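Local atomic coordinates of lectin (Cicer arietinum, PDB entry 3V6N), a protein that agglutinates red blood cells and binds calcium and sodium ions through a four-bladed beta-propeller of the hemopexin fold. Residues K52-A55 with K56-F59; P109-G113 with T114-N118; I154-I157 with S158-F161; P162-R165 with G166-F169. All coordinates share one frame; numbering follows the deposited sequence.

Contact 1: residues K52-A55 with K56-F59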
ATOM      1  N   LYS A  52       9.231   6.673  12.773  1.00 22.78           N
ATOM      2  CA  LYS A  52       8.198   7.701  12.589  1.00 23.49           C
ATOM      3  C   LYS A  52       7.800   7.903  11.121  1.00 22.16           C
ATOM      4  O   LYS A  52       6.610   8.009  10.806  1.00 22.13           O
ATOM      5  CB  LYS A  52       8.650   9.041  13.194  1.00 25.83           C
ATOM      6  CG  LYS A  52       8.004   9.392  14.528  1.00 28.49           C
ATOM      7  CD  LYS A  52       8.037   8.247  15.535  1.00 30.79           C
ATOM      8  CE  LYS A  52       7.532   8.705  16.908  1.00 33.23           C
ATOM      9  NZ  LYS A  52       7.497   7.586  17.900  1.00 34.56           N
ATOM     10  N   SER A  53       8.782   7.942  10.225  1.00 20.27           N
ATOM     11  CA  SER A  53       8.475   8.102   8.807  1.00 20.13           C
ATOM     12  C   SER A  53       7.567   6.977   8.254  1.00 19.35           C
ATOM     13  O   SER A  53       6.921   7.160   7.218  1.00 19.56           O
ATOM     14  CB  SER A  53       9.759   8.224   7.976  1.00 20.04           C
ATOM     15  OG  SER A  53      10.481   6.997   7.970  1.00 20.20           O
ATOM     16  N   LEU A  54       7.506   5.840   8.947  1.00 17.82           N
ATOM     17  CA  LEU A  54       6.720   4.712   8.460  1.00 17.68           C
ATOM     18  C   LEU A  54       5.370   4.570   9.148  1.00 17.83           C
ATOM     19  O   LEU A  54       4.574   3.729   8.753  1.00 17.94           O
ATOM     20  CB  LEU A  54       7.511   3.383   8.538  1.00 17.02           C
ATOM     21  CG  LEU A  54       8.831   3.238   7.772  1.00 17.06           C
ATOM     22  CD1 LEU A  54       9.431   1.836   7.890  1.00 16.58           C
ATOM     23  CD2 LEU A  54       8.671   3.627   6.310  1.00 17.04           C
ATOM     24  N   ALA A  55       5.105   5.431  10.134  1.00 18.04           N
ATOM     25  CA  ALA A  55       3.941   5.311  11.006  1.00 18.29           C
ATOM     26  C   ALA A  55       2.603   5.231  10.289  1.00 18.70           C
ATOM     27  O   ALA A  55       1.756   4.445  10.689  1.00 20.09           O
ATOM     28  CB  ALA A  55       3.906   6.446  12.046  1.00 17.90           C
ATOM     29  N   LYS A  56       2.379   6.067   9.286  1.00 18.37           N
ATOM     30  CA  LYS A  56       1.085   6.032   8.587  1.00 18.68           C
ATOM     31  C   LYS A  56       1.249   5.479   7.164  1.00 17.43           C
ATOM     32  O   LYS A  56       0.807   6.107   6.208  1.00 17.89           O
ATOM     33  CB  LYS A  56       0.414   7.439   8.555  1.00 19.28           C
ATOM     34  CG  LYS A  56       0.385   8.230   9.873  1.00 20.51           C
ATOM     35  CD  LYS A  56      -0.224   7.458  11.011  1.00 20.70           C
ATOM     36  CE  LYS A  56      -1.641   7.046  10.668  1.00 21.64           C
ATOM     37  NZ  LYS A  56      -1.842   5.579  10.778  1.00 22.69           N
ATOM     38  N   THR A  57       1.926   4.330   7.035  1.00 16.35           N
ATOM     39  CA  THR A  57       2.129   3.655   5.749  1.00 15.07           C
ATOM     40  C   THR A  57       1.738   2.185   5.917  1.00 14.84           C
ATOM     41  O   THR A  57       1.523   1.717   7.042  1.00 14.67           O
ATOM     42  CB  THR A  57       3.598   3.746   5.210  1.00 14.58           C
ATOM     43  OG1 THR A  57       4.480   2.979   6.035  1.00 13.71           O
ATOM     44  CG2 THR A  57       4.110   5.204   5.109  1.00 14.54           C
ATOM     45  N   ILE A  58       1.645   1.457   4.804  1.00 14.16           N
ATOM     46  CA  ILE A  58       1.380   0.010   4.867  1.00 14.44           C
ATOM     47  C   ILE A  58       2.456  -0.748   5.649  1.00 13.95           C
ATOM     48  O   ILE A  58       2.180  -1.780   6.249  1.00 13.93           O
ATOM     49  CB  ILE A  58       1.237  -0.598   3.461  1.00 14.34           C
ATOM     50  CG1 ILE A  58       2.544  -0.414   2.678  1.00 14.20           C
ATOM     51  CG2 ILE A  58      -0.001  -0.006   2.782  1.00 14.36           C
ATOM     52  CD1 ILE A  58       2.488  -0.746   1.206  1.00 14.84           C
ATOM     53  N   PHE A  59       3.681  -0.228   5.635  1.00 13.77           N
ATOM     54  CA  PHE A  59       4.776  -0.810   6.431  1.00 13.89           C
ATOM     55  C   PHE A  59       4.502  -0.654   7.925  1.00 13.91           C
ATOM     56  O   PHE A  59       4.699  -1.592   8.688  1.00 13.60           O
ATOM     57  CB  PHE A  59       6.120  -0.199   6.031  1.00 13.42           C
ATOM     58  CG  PHE A  59       6.352  -0.203   4.554  1.00 13.72           C
ATOM     59  CD1 PHE A  59       6.654  -1.387   3.886  1.00 13.50           C
ATOM     60  CD2 PHE A  59       6.243   0.964   3.815  1.00 13.91           C
ATOM     61  CE1 PHE A  59       6.861  -1.401   2.519  1.00 13.53           C
ATOM     62  CE2 PHE A  59       6.447   0.949   2.436  1.00 14.10           C
ATOM     63  CZ  PHE A  59       6.757  -0.233   1.789  1.00 13.68           C
TER
HETATM   64  O   HOH W   1       3.731   8.020   8.268  1.00 27.34           O

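Contact 2: residues P109-G113 with T114-N118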
ATOM      1  N   PRO A 109      11.281  -3.261 -13.258  1.00 24.03           N
ATOM      2  CA  PRO A 109      10.436  -3.746 -14.362  1.00 24.35           C
ATOM      3  C   PRO A 109      10.792  -5.123 -14.908  1.00 24.93           C
ATOM      4  O   PRO A 109       9.939  -5.784 -15.502  1.00 25.23           O
ATOM      5  CB  PRO A 109      10.628  -2.676 -15.450  1.00 25.46           C
ATOM      6  CG  PRO A 109      11.027  -1.439 -14.697  1.00 24.67           C
ATOM      7  CD  PRO A 109      11.887  -1.950 -13.568  1.00 24.19           C
ATOM      8  N   PHE A 110      12.036  -5.560 -14.715  1.00 25.52           N
ATOM      9  CA  PHE A 110      12.469  -6.883 -15.198  1.00 24.73           C
ATOM     10  C   PHE A 110      11.733  -8.021 -14.481  1.00 24.91           C
ATOM     11  O   PHE A 110      11.755  -9.170 -14.932  1.00 25.63           O
ATOM     12  CB  PHE A 110      13.994  -7.044 -15.086  1.00 23.55           C
ATOM     13  CG  PHE A 110      14.580  -6.518 -13.794  1.00 22.75           C
ATOM     14  CD1 PHE A 110      15.160  -5.251 -13.743  1.00 22.47           C
ATOM     15  CD2 PHE A 110      14.560  -7.290 -12.640  1.00 21.64           C
ATOM     16  CE1 PHE A 110      15.705  -4.761 -12.565  1.00 21.74           C
ATOM     17  CE2 PHE A 110      15.102  -6.810 -11.459  1.00 21.70           C
ATOM     18  CZ  PHE A 110      15.676  -5.545 -11.416  1.00 21.94           C
ATOM     19  N   PHE A 111      11.057  -7.699 -13.378  1.00 24.81           N
ATOM     20  CA  PHE A 111      10.279  -8.710 -12.644  1.00 24.98           C
ATOM     21  C   PHE A 111       8.873  -8.949 -13.184  1.00 25.93           C
ATOM     22  O   PHE A 111       8.221  -9.944 -12.829  1.00 26.26           O
ATOM     23  CB  PHE A 111      10.246  -8.403 -11.139  1.00 24.21           C
ATOM     24  CG  PHE A 111      11.521  -8.764 -10.418  1.00 23.40           C
ATOM     25  CD1 PHE A 111      12.272  -9.883 -10.811  1.00 22.94           C
ATOM     26  CD2 PHE A 111      11.961  -8.014  -9.328  1.00 22.83           C
ATOM     27  CE1 PHE A 111      13.440 -10.225 -10.144  1.00 22.32           C
ATOM     28  CE2 PHE A 111      13.133  -8.362  -8.657  1.00 22.31           C
ATOM     29  CZ  PHE A 111      13.870  -9.464  -9.069  1.00 21.76           C
ATOM     30  N   LYS A 112       8.401  -8.061 -14.057  1.00 27.59           N
ATOM     31  CA  LYS A 112       7.073  -8.227 -14.639  1.00 28.48           C
ATOM     32  C   LYS A 112       6.957  -9.602 -15.302  1.00 27.94           C
ATOM     33  O   LYS A 112       7.871 -10.031 -15.987  1.00 28.72           O
ATOM     34  CB  LYS A 112       6.773  -7.106 -15.629  1.00 31.20           C
ATOM     35  CG  LYS A 112       5.296  -6.985 -16.017  1.00 33.85           C
ATOM     36  CD  LYS A 112       5.136  -6.463 -17.446  1.00 35.96           C
ATOM     37  CE  LYS A 112       5.915  -5.173 -17.657  1.00 37.04           C
ATOM     38  NZ  LYS A 112       5.422  -4.106 -16.736  1.00 38.37           N
ATOM     39  N   GLY A 113       5.849 -10.300 -15.071  1.00 27.82           N
ATOM     40  CA  GLY A 113       5.627 -11.627 -15.666  1.00 28.24           C
ATOM     41  C   GLY A 113       6.293 -12.789 -14.945  1.00 28.57           C
ATOM     42  O   GLY A 113       6.198 -13.948 -15.395  1.00 28.30           O
ATOM     43  N   THR A 114       6.983 -12.482 -13.842  1.00 28.23           N
ATOM     44  CA  THR A 114       7.619 -13.501 -12.991  1.00 28.53           C
ATOM     45  C   THR A 114       6.886 -13.605 -11.654  1.00 28.77           C
ATOM     46  O   THR A 114       6.019 -12.790 -11.335  1.00 27.41           O
ATOM     47  CB  THR A 114       9.101 -13.189 -12.664  1.00 28.40           C
ATOM     48  OG1 THR A 114       9.170 -12.050 -11.797  1.00 28.56           O
ATOM     49  CG2 THR A 114       9.934 -12.922 -13.918  1.00 28.61           C
ATOM     50  N   VAL A 115       7.263 -14.609 -10.871  1.00 29.00           N
ATOM     51  CA  VAL A 115       6.728 -14.804  -9.530  1.00 28.80           C
ATOM     52  C   VAL A 115       7.164 -13.688  -8.542  1.00 26.49           C
ATOM     53  O   VAL A 115       6.473 -13.427  -7.555  1.00 26.76           O
ATOM     54  CB  VAL A 115       7.038 -16.243  -9.030  1.00 31.25           C
ATOM     55  CG1 VAL A 115       8.547 -16.484  -8.854  1.00 31.64           C
ATOM     56  CG2 VAL A 115       6.241 -16.579  -7.769  1.00 32.91           C
ATOM     57  N   PHE A 116       8.260 -12.989  -8.846  1.00 24.02           N
ATOM     58  CA  PHE A 116       8.759 -11.905  -7.986  1.00 22.21           C
ATOM     59  C   PHE A 116       7.880 -10.641  -7.990  1.00 22.26           C
ATOM     60  O   PHE A 116       8.022  -9.782  -7.110  1.00 21.09           O
ATOM     61  CB  PHE A 116      10.180 -11.487  -8.379  1.00 21.17           C
ATOM     62  CG  PHE A 116      11.241 -12.524  -8.110  1.00 21.20           C
ATOM     63  CD1 PHE A 116      11.425 -13.605  -8.982  1.00 21.32           C
ATOM     64  CD2 PHE A 116      12.081 -12.407  -7.006  1.00 19.87           C
ATOM     65  CE1 PHE A 116      12.423 -14.544  -8.742  1.00 21.52           C
ATOM     66  CE2 PHE A 116      13.066 -13.350  -6.756  1.00 20.29           C
ATOM     67  CZ  PHE A 116      13.244 -14.418  -7.631  1.00 21.01           C
ATOM     68  N   GLU A 117       6.999 -10.480  -8.973  1.00 22.48           N
ATOM     69  CA  GLU A 117       6.226  -9.225  -9.011  1.00 23.63           C
ATOM     70  C   GLU A 117       5.164  -9.089  -7.909  1.00 22.65           C
ATOM     71  O   GLU A 117       4.745  -7.979  -7.592  1.00 22.40           O
ATOM     72  CB  GLU A 117       5.664  -8.911 -10.402  1.00 25.96           C
ATOM     73  CG  GLU A 117       4.457  -9.717 -10.845  1.00 27.68           C
ATOM     74  CD  GLU A 117       3.956  -9.281 -12.224  1.00 30.59           C
ATOM     75  OE1 GLU A 117       4.057 -10.085 -13.169  1.00 31.33           O
ATOM     76  OE2 GLU A 117       3.473  -8.135 -12.369  1.00 31.48           O
ATOM     77  N   ASN A 118       4.757 -10.207  -7.312  1.00 22.87           N
ATOM     78  CA  ASN A 118       3.743 -10.180  -6.255  1.00 23.99           C
ATOM     79  C   ASN A 118       4.318 -10.132  -4.836  1.00 21.42           C
ATOM     80  O   ASN A 118       3.581  -9.994  -3.865  1.00 20.93           O
ATOM     81  CB  ASN A 118       2.763 -11.355  -6.415  1.00 27.87           C
ATOM     82  CG  ASN A 118       1.988 -11.295  -7.725  1.00 31.82           C
ATOM     83  OD1 ASN A 118       1.768 -12.320  -8.370  1.00 35.56           O
ATOM     84  ND2 ASN A 118       1.599 -10.084  -8.140  1.00 33.67           N
TER

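Contact 3: residues I154-I157 with S158-F161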
ATOM      1  N   ILE A 154      16.858 -15.791 -13.969  1.00 23.63           N
ATOM      2  CA  ILE A 154      16.323 -16.317 -12.716  1.00 23.23           C
ATOM      3  C   ILE A 154      16.570 -17.833 -12.670  1.00 23.35           C
ATOM      4  O   ILE A 154      16.295 -18.530 -13.635  1.00 23.22           O
ATOM      5  CB  ILE A 154      14.825 -15.961 -12.581  1.00 23.33           C
ATOM      6  CG1 ILE A 154      14.660 -14.437 -12.518  1.00 23.71           C
ATOM      7  CG2 ILE A 154      14.218 -16.575 -11.323  1.00 22.96           C
ATOM      8  CD1 ILE A 154      13.295 -13.946 -12.953  1.00 24.14           C
ATOM      9  N   LYS A 155      17.111 -18.335 -11.564  1.00 23.42           N
ATOM     10  CA  LYS A 155      17.530 -19.745 -11.478  1.00 23.83           C
ATOM     11  C   LYS A 155      16.997 -20.418 -10.221  1.00 22.86           C
ATOM     12  O   LYS A 155      16.625 -19.737  -9.267  1.00 22.04           O
ATOM     13  CB  LYS A 155      19.056 -19.835 -11.464  1.00 25.00           C
ATOM     14  CG  LYS A 155      19.707 -19.668 -12.821  1.00 27.86           C
ATOM     15  CD  LYS A 155      21.215 -19.492 -12.701  1.00 29.84           C
ATOM     16  CE  LYS A 155      21.896 -19.677 -14.058  1.00 31.89           C
ATOM     17  NZ  LYS A 155      23.212 -18.978 -14.130  1.00 33.72           N
ATOM     18  N   SER A 156      16.980 -21.751 -10.213  1.00 21.94           N
ATOM     19  CA  SER A 156      16.732 -22.492  -8.989  1.00 21.78           C
ATOM     20  C   SER A 156      17.806 -22.123  -7.923  1.00 20.77           C
ATOM     21  O   SER A 156      18.994 -21.951  -8.246  1.00 19.25           O
ATOM     22  CB  SER A 156      16.674 -24.008  -9.269  1.00 23.56           C
ATOM     23  OG  SER A 156      15.507 -24.378 -10.042  1.00 25.65           O
ATOM     24  N   ILE A 157      17.367 -21.967  -6.673  1.00 19.83           N
ATOM     25  CA  ILE A 157      18.263 -21.749  -5.524  1.00 20.16           C
ATOM     26  C   ILE A 157      19.421 -22.762  -5.508  1.00 20.72           C
ATOM     27  O   ILE A 157      20.581 -22.396  -5.276  1.00 20.21           O
ATOM     28  CB  ILE A 157      17.483 -21.809  -4.181  1.00 19.96           C
ATOM     29  CG1 ILE A 157      16.635 -20.536  -3.983  1.00 19.70           C
ATOM     30  CG2 ILE A 157      18.434 -22.040  -3.014  1.00 19.96           C
ATOM     31  CD1 ILE A 157      15.835 -20.488  -2.688  1.00 19.52           C
ATOM     32  N   SER A 158      19.082 -24.021  -5.780  1.00 21.42           N
ATOM     33  CA  SER A 158      20.045 -25.123  -5.913  1.00 23.27           C
ATOM     34  C   SER A 158      21.088 -25.001  -7.037  1.00 23.32           C
ATOM     35  O   SER A 158      22.141 -25.637  -6.953  1.00 23.59           O
ATOM     36  CB  SER A 158      19.306 -26.454  -6.052  1.00 23.28           C
ATOM     37  OG  SER A 158      19.193 -27.014  -4.770  1.00 26.85           O
ATOM     38  N   ASP A 159      20.782 -24.243  -8.089  1.00 23.45           N
ATOM     39  CA  ASP A 159      21.755 -23.993  -9.150  1.00 24.87           C
ATOM     40  C   ASP A 159      22.883 -23.122  -8.624  1.00 24.47           C
ATOM     41  O   ASP A 159      24.045 -23.372  -8.924  1.00 24.81           O
ATOM     42  CB  ASP A 159      21.135 -23.284 -10.371  1.00 26.83           C
ATOM     43  CG  ASP A 159      20.108 -24.128 -11.102  1.00 28.54           C
ATOM     44  OD1 ASP A 159      20.122 -25.365 -10.968  1.00 30.17           O
ATOM     45  OD2 ASP A 159      19.268 -23.538 -11.826  1.00 30.55           O
ATOM     46  N   GLY A 160      22.533 -22.092  -7.851  1.00 23.63           N
ATOM     47  CA  GLY A 160      23.507 -21.107  -7.392  1.00 22.02           C
ATOM     48  C   GLY A 160      24.104 -21.424  -6.042  1.00 21.84           C
ATOM     49  O   GLY A 160      25.215 -20.993  -5.736  1.00 21.44           O
ATOM     50  N   PHE A 161      23.374 -22.183  -5.233  1.00 22.29           N
ATOM     51  CA  PHE A 161      23.821 -22.538  -3.895  1.00 22.86           C
ATOM     52  C   PHE A 161      23.669 -24.055  -3.691  1.00 24.90           C
ATOM     53  O   PHE A 161      22.766 -24.504  -2.964  1.00 25.16           O
ATOM     54  CB  PHE A 161      23.019 -21.757  -2.845  1.00 22.73           C
ATOM     55  CG  PHE A 161      23.044 -20.255  -3.031  1.00 21.72           C
ATOM     56  CD1 PHE A 161      22.143 -19.626  -3.883  1.00 21.59           C
ATOM     57  CD2 PHE A 161      23.965 -19.469  -2.338  1.00 22.15           C
ATOM     58  CE1 PHE A 161      22.164 -18.242  -4.054  1.00 22.25           C
ATOM     59  CE2 PHE A 161      23.981 -18.075  -2.488  1.00 21.81           C
ATOM     60  CZ  PHE A 161      23.075 -17.463  -3.347  1.00 21.42           C
TER

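Contact 4: residues P162-R165 with G166-F169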
ATOM      1  N   PRO A 162      24.559 -24.858  -4.331  1.00 26.15           N
ATOM      2  CA  PRO A 162      24.416 -26.320  -4.353  1.00 26.81           C
ATOM      3  C   PRO A 162      24.452 -26.916  -2.954  1.00 27.03           C
ATOM      4  O   PRO A 162      23.807 -27.929  -2.712  1.00 26.74           O
ATOM      5  CB  PRO A 162      25.640 -26.792  -5.151  1.00 27.13           C
ATOM      6  CG  PRO A 162      26.143 -25.590  -5.860  1.00 27.81           C
ATOM      7  CD  PRO A 162      25.833 -24.439  -4.946  1.00 26.05           C
ATOM      8  N   CYS A 163      25.196 -26.259  -2.061  1.00 28.03           N
ATOM      9  CA  CYS A 163      25.259 -26.559  -0.624  1.00 29.08           C
ATOM     10  C   CYS A 163      23.896 -26.656   0.092  1.00 27.07           C
ATOM     11  O   CYS A 163      23.809 -27.209   1.183  1.00 26.59           O
ATOM     12  CB  CYS A 163      26.171 -25.527   0.100  1.00 32.42           C
ATOM     13  SG  CYS A 163      25.705 -23.749   0.059  1.00 38.81           S
ATOM     14  N   LEU A 164      22.841 -26.132  -0.517  1.00 25.28           N
ATOM     15  CA  LEU A 164      21.520 -26.137   0.131  1.00 24.86           C
ATOM     16  C   LEU A 164      20.617 -27.300  -0.281  1.00 25.37           C
ATOM     17  O   LEU A 164      19.518 -27.469   0.263  1.00 25.10           O
ATOM     18  CB  LEU A 164      20.808 -24.795  -0.086  1.00 23.49           C
ATOM     19  CG  LEU A 164      21.547 -23.566   0.468  1.00 22.81           C
ATOM     20  CD1 LEU A 164      20.836 -22.288   0.079  1.00 22.09           C
ATOM     21  CD2 LEU A 164      21.696 -23.660   1.982  1.00 22.58           C
ATOM     22  N   ARG A 165      21.068 -28.093  -1.247  1.00 26.36           N
ATOM     23  CA  ARG A 165      20.302 -29.275  -1.673  1.00 28.50           C
ATOM     24  C   ARG A 165      20.139 -30.199  -0.468  1.00 27.65           C
ATOM     25  O   ARG A 165      21.092 -30.419   0.278  1.00 26.77           O
ATOM     26  CB  ARG A 165      21.014 -29.989  -2.827  1.00 30.75           C
ATOM     27  CG  ARG A 165      20.173 -31.005  -3.600  1.00 33.27           C
ATOM     28  CD  ARG A 165      20.969 -31.634  -4.741  1.00 35.84           C
ATOM     29  NE  ARG A 165      21.491 -30.632  -5.685  1.00 38.64           N
ATOM     30  CZ  ARG A 165      22.734 -30.135  -5.667  1.00 40.37           C
ATOM     31  NH1 ARG A 165      23.627 -30.543  -4.753  1.00 41.26           N
ATOM     32  NH2 ARG A 165      23.090 -29.223  -6.562  1.00 38.58           N
ATOM     33  N   GLY A 166      18.920 -30.683  -0.245  1.00 27.78           N
ATOM     34  CA  GLY A 166      18.649 -31.611   0.853  1.00 28.05           C
ATOM     35  C   GLY A 166      18.459 -30.972   2.216  1.00 28.35           C
ATOM     36  O   GLY A 166      18.281 -31.675   3.205  1.00 28.43           O
ATOM     37  N   THR A 167      18.510 -29.639   2.280  1.00 28.82           N
ATOM     38  CA  THR A 167      18.233 -28.902   3.521  1.00 27.99           C
ATOM     39  C   THR A 167      16.845 -28.270   3.407  1.00 28.14           C
ATOM     40  O   THR A 167      16.276 -28.243   2.320  1.00 28.00           O
ATOM     41  CB  THR A 167      19.286 -27.799   3.808  1.00 27.91           C
ATOM     42  OG1 THR A 167      19.050 -26.668   2.959  1.00 26.80           O
ATOM     43  CG2 THR A 167      20.721 -28.316   3.596  1.00 27.73           C
ATOM     44  N   ILE A 168      16.310 -27.755   4.518  1.00 28.45           N
ATOM     45  CA  ILE A 168      15.017 -27.038   4.509  1.00 28.89           C
ATOM     46  C   ILE A 168      15.008 -25.775   3.621  1.00 28.31           C
ATOM     47  O   ILE A 168      13.941 -25.290   3.230  1.00 30.48           O
ATOM     48  CB  ILE A 168      14.531 -26.655   5.940  1.00 29.37           C
ATOM     49  CG1 ILE A 168      15.522 -25.695   6.619  1.00 29.35           C
ATOM     50  CG2 ILE A 168      14.290 -27.902   6.787  1.00 30.15           C
ATOM     51  CD1 ILE A 168      15.021 -25.106   7.924  1.00 29.19           C
ATOM     52  N   PHE A 169      16.186 -25.254   3.299  1.00 26.21           N
ATOM     53  CA  PHE A 169      16.299 -24.036   2.491  1.00 25.62           C
ATOM     54  C   PHE A 169      16.163 -24.262   0.983  1.00 25.69           C
ATOM     55  O   PHE A 169      16.089 -23.303   0.210  1.00 25.50           O
ATOM     56  CB  PHE A 169      17.621 -23.324   2.800  1.00 24.53           C
ATOM     57  CG  PHE A 169      17.750 -22.890   4.230  1.00 24.78           C
ATOM     58  CD1 PHE A 169      17.006 -21.809   4.715  1.00 23.81           C
ATOM     59  CD2 PHE A 169      18.600 -23.571   5.104  1.00 24.59           C
ATOM     60  CE1 PHE A 169      17.122 -21.410   6.039  1.00 23.66           C
ATOM     61  CE2 PHE A 169      18.718 -23.168   6.430  1.00 24.27           C
ATOM     62  CZ  PHE A 169      17.977 -22.091   6.899  1.00 23.93           C
TER

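Contact 1: residues K52-A55 with K56-F59
Ser53 opens the contact through its carbonyl, with O lying 4.0 Å from CG2 of Thr57, the N-cap residue of helix 58-62, which lies between two blades of the four-bladed hemopexin-type beta-propeller. A bound water sits between the same carbonyl and the turn beyond it, accepting from Lys56 N at 2.6 Å while giving Ser53 O a weak bond. The hydroxyl of Ser53 faces elsewhere and is hydrogen-bonded to Asp95. Leu54 does most of the work. Its carbonyl oxygen accepts from Thr57 OG1 at 2.8 Å, the hydroxyl standing 26° off the carbonyl plane, and it also takes a weak bond from Thr57 N. The Thr57 chi1 of 68° puts OG1 between its own backbone N and carbonyl carbon, close enough to Leu54 O to donate to it while accepting a weak capping bond from Phe59 N, 3.3 Å from OG1. A second weak bond, from Gly60 N, meets the same hydroxyl. At Ala55 the backbone N donates to Lys52 O at 3.1 Å. The chain of Lys56 is folded back by successive bends, which leave CD 3.6 Å from Ala55 O, while NZ bonds to Gly100 O of the second subunit. Lys56 thus links the residues before helix 58-62 to the second subunit. On the buried side, Ile77 touches both Leu54 and Phe59; there Leu54 CD2 approaches the Phe59 ring obliquely, and Leu54 CD1 comes to 4.3 Å from Phe59 CB.

Contact 2: residues P109-G113 with T114-N118
Phe111 O is gripped twice by Thr114: by the backbone N at 3.0 Å, closing a type II beta turn, and by the hydroxyl OG1 at 2.5 Å. The two donors reach the carbonyl differently, since OG1 lies 15° from its plane and N is tilted further from it. A chi1 of 69° brings OG1 round between the threonine's own N and carbonyl carbon, and there it also receives a weak bond from Phe116 N. One hydroxyl therefore ties the end of the turn to the residues that follow. The far side of the turn is held by Glu117, whose chain runs extended beyond CG until OE1 accepts from Gly113 N at 2.6 Å. That N-H arrives from above the carboxylate plane. Gly113 has a positive phi, a backbone shape that suits glycine in this turn.

Next to the polar bonds, two rings stack. Phe111 and Phe116 form an offset stack with planes only 8° apart and centroids separated by 4.8 Å. The offset lets Phe116 CB sit over the Phe111 ring in a CH-pi contact, 3.7 Å from its centroid. Phe110 CE2 covers the opposite face of Phe111, 3.7 Å above the plane, so the ring is sandwiched. Ala141 of strand 139-144 touches both Phe111 and Phe116, and Ile154 packs against Thr114 and Phe116. The arrangement belongs to the connection that follows helix 104-107 and leads into strand 122-125, the first strand of the next blade of the hemopexin-type propeller.

Contact 3: residues I154-I157 with S158-F161
Asp159 CB lies 3.3 Å from Ser156 O and 4.2 Å from Lys155 CB. With CG turned beside the aspartate's own backbone N (chi1 -66°), the carboxylate is directed back along the chain, where CG lies 3.9 Å from Ser156 CB. At the tip the two oxygens share the same neighbour: OD1 is near Ser156 CB, while OD2 accepts a weak bond from Ser156 N at 3.3 Å. OD2 also touches the CB of Lys155, whose side chain crosses the aspartate at about a right angle. The lysine continues extended, and its NZ makes no contact with the carboxylate.

Two of the backbone bonds are firmer. Asp159 N donates to Ser156 O at 2.9 Å from well above the carbonyl plane. Ile157 O takes a weak bond from Gly160 N and a better one from Phe161 N at 2.8 Å, nearly along the C=O axis; it also lies at the edge of the Phe161 ring, in its plane. That ring meets Tyr140 edge-to-face, placing the helix end against strand 139-144. Ser156 is the N-cap residue, but its side chain makes no capping bond, and Asp159 OD2 takes only the weak bond from its N. The arrangement lies at the N-terminus of helix 157-160, the short helix that follows the outermost strand 149-156 of a propeller blade.

Contact 4: residues P162-R165 with G166-F169
Leu164 O is the meeting point of the turn, accepting from Thr167 N at 3.1 Å and from Thr167 OG1 at 2.9 Å. Both donors come from the same face of the carbonyl plane, with N lying 45° out of it and OG1 tilted less. The hydroxyl also accepts from Phe169 N, at 3.2 Å with an N-H...O angle of 145°, which makes an ST turn; one side-chain oxygen thus links three residues. Beside it runs a looser apolar contact. Leu164 CD2 stands 4.1 Å from the hydroxyl and 4.2 Å from Phe169 CB, approaching the phenylalanine ring obliquely.

Further out, the turn owes its shape to the backbone. Thr167 N to Leu164 O is the closing bond of a type II beta turn, Gly166 takes the positive phi of 81° that this turn needs, and its N is held by OE1 of Glu170. On the entry side, Arg165 N bonds to Pro162 O at 3.1 Å, so a 3-10 segment runs straight into the turn. The apolar pair packs on the next blade: Leu187 of strand 184-189 touches both Leu164 and Phe169, while Ala194 of strand 192-197 also meets Phe169. One face of the Phe169 ring is met by Ile168 CG1, 4.0 Å above the ring plane and offset toward its rim. The type II turn with its ST turn lies in the connection from helix 157-160 to strand 175-178, a blade-to-blade link of the four-bladed hemopexin propeller.

How the contacts relate
Along the chain the contacts run in order from 1 to 4, each at or after the last strand of a blade and each 18 to 19 Å from the chain centre. Contacts 1 and 2 occupy successive connections, with centres 25 Å apart. Contact 3 ends the blade of strands 122-125 to 149-156, and contact 4 follows it directly, 11 Å away between centres; Ile157 packs on Leu164. Contact 2 touches contact 3 at Ile154 of strand 149-156. Contact 1 lies across the chain centre from contacts 3 and 4. Together they trace the propeller's outer part, while Asn7, Asp65, Asp121 and Asp174 bind calcium in the middle.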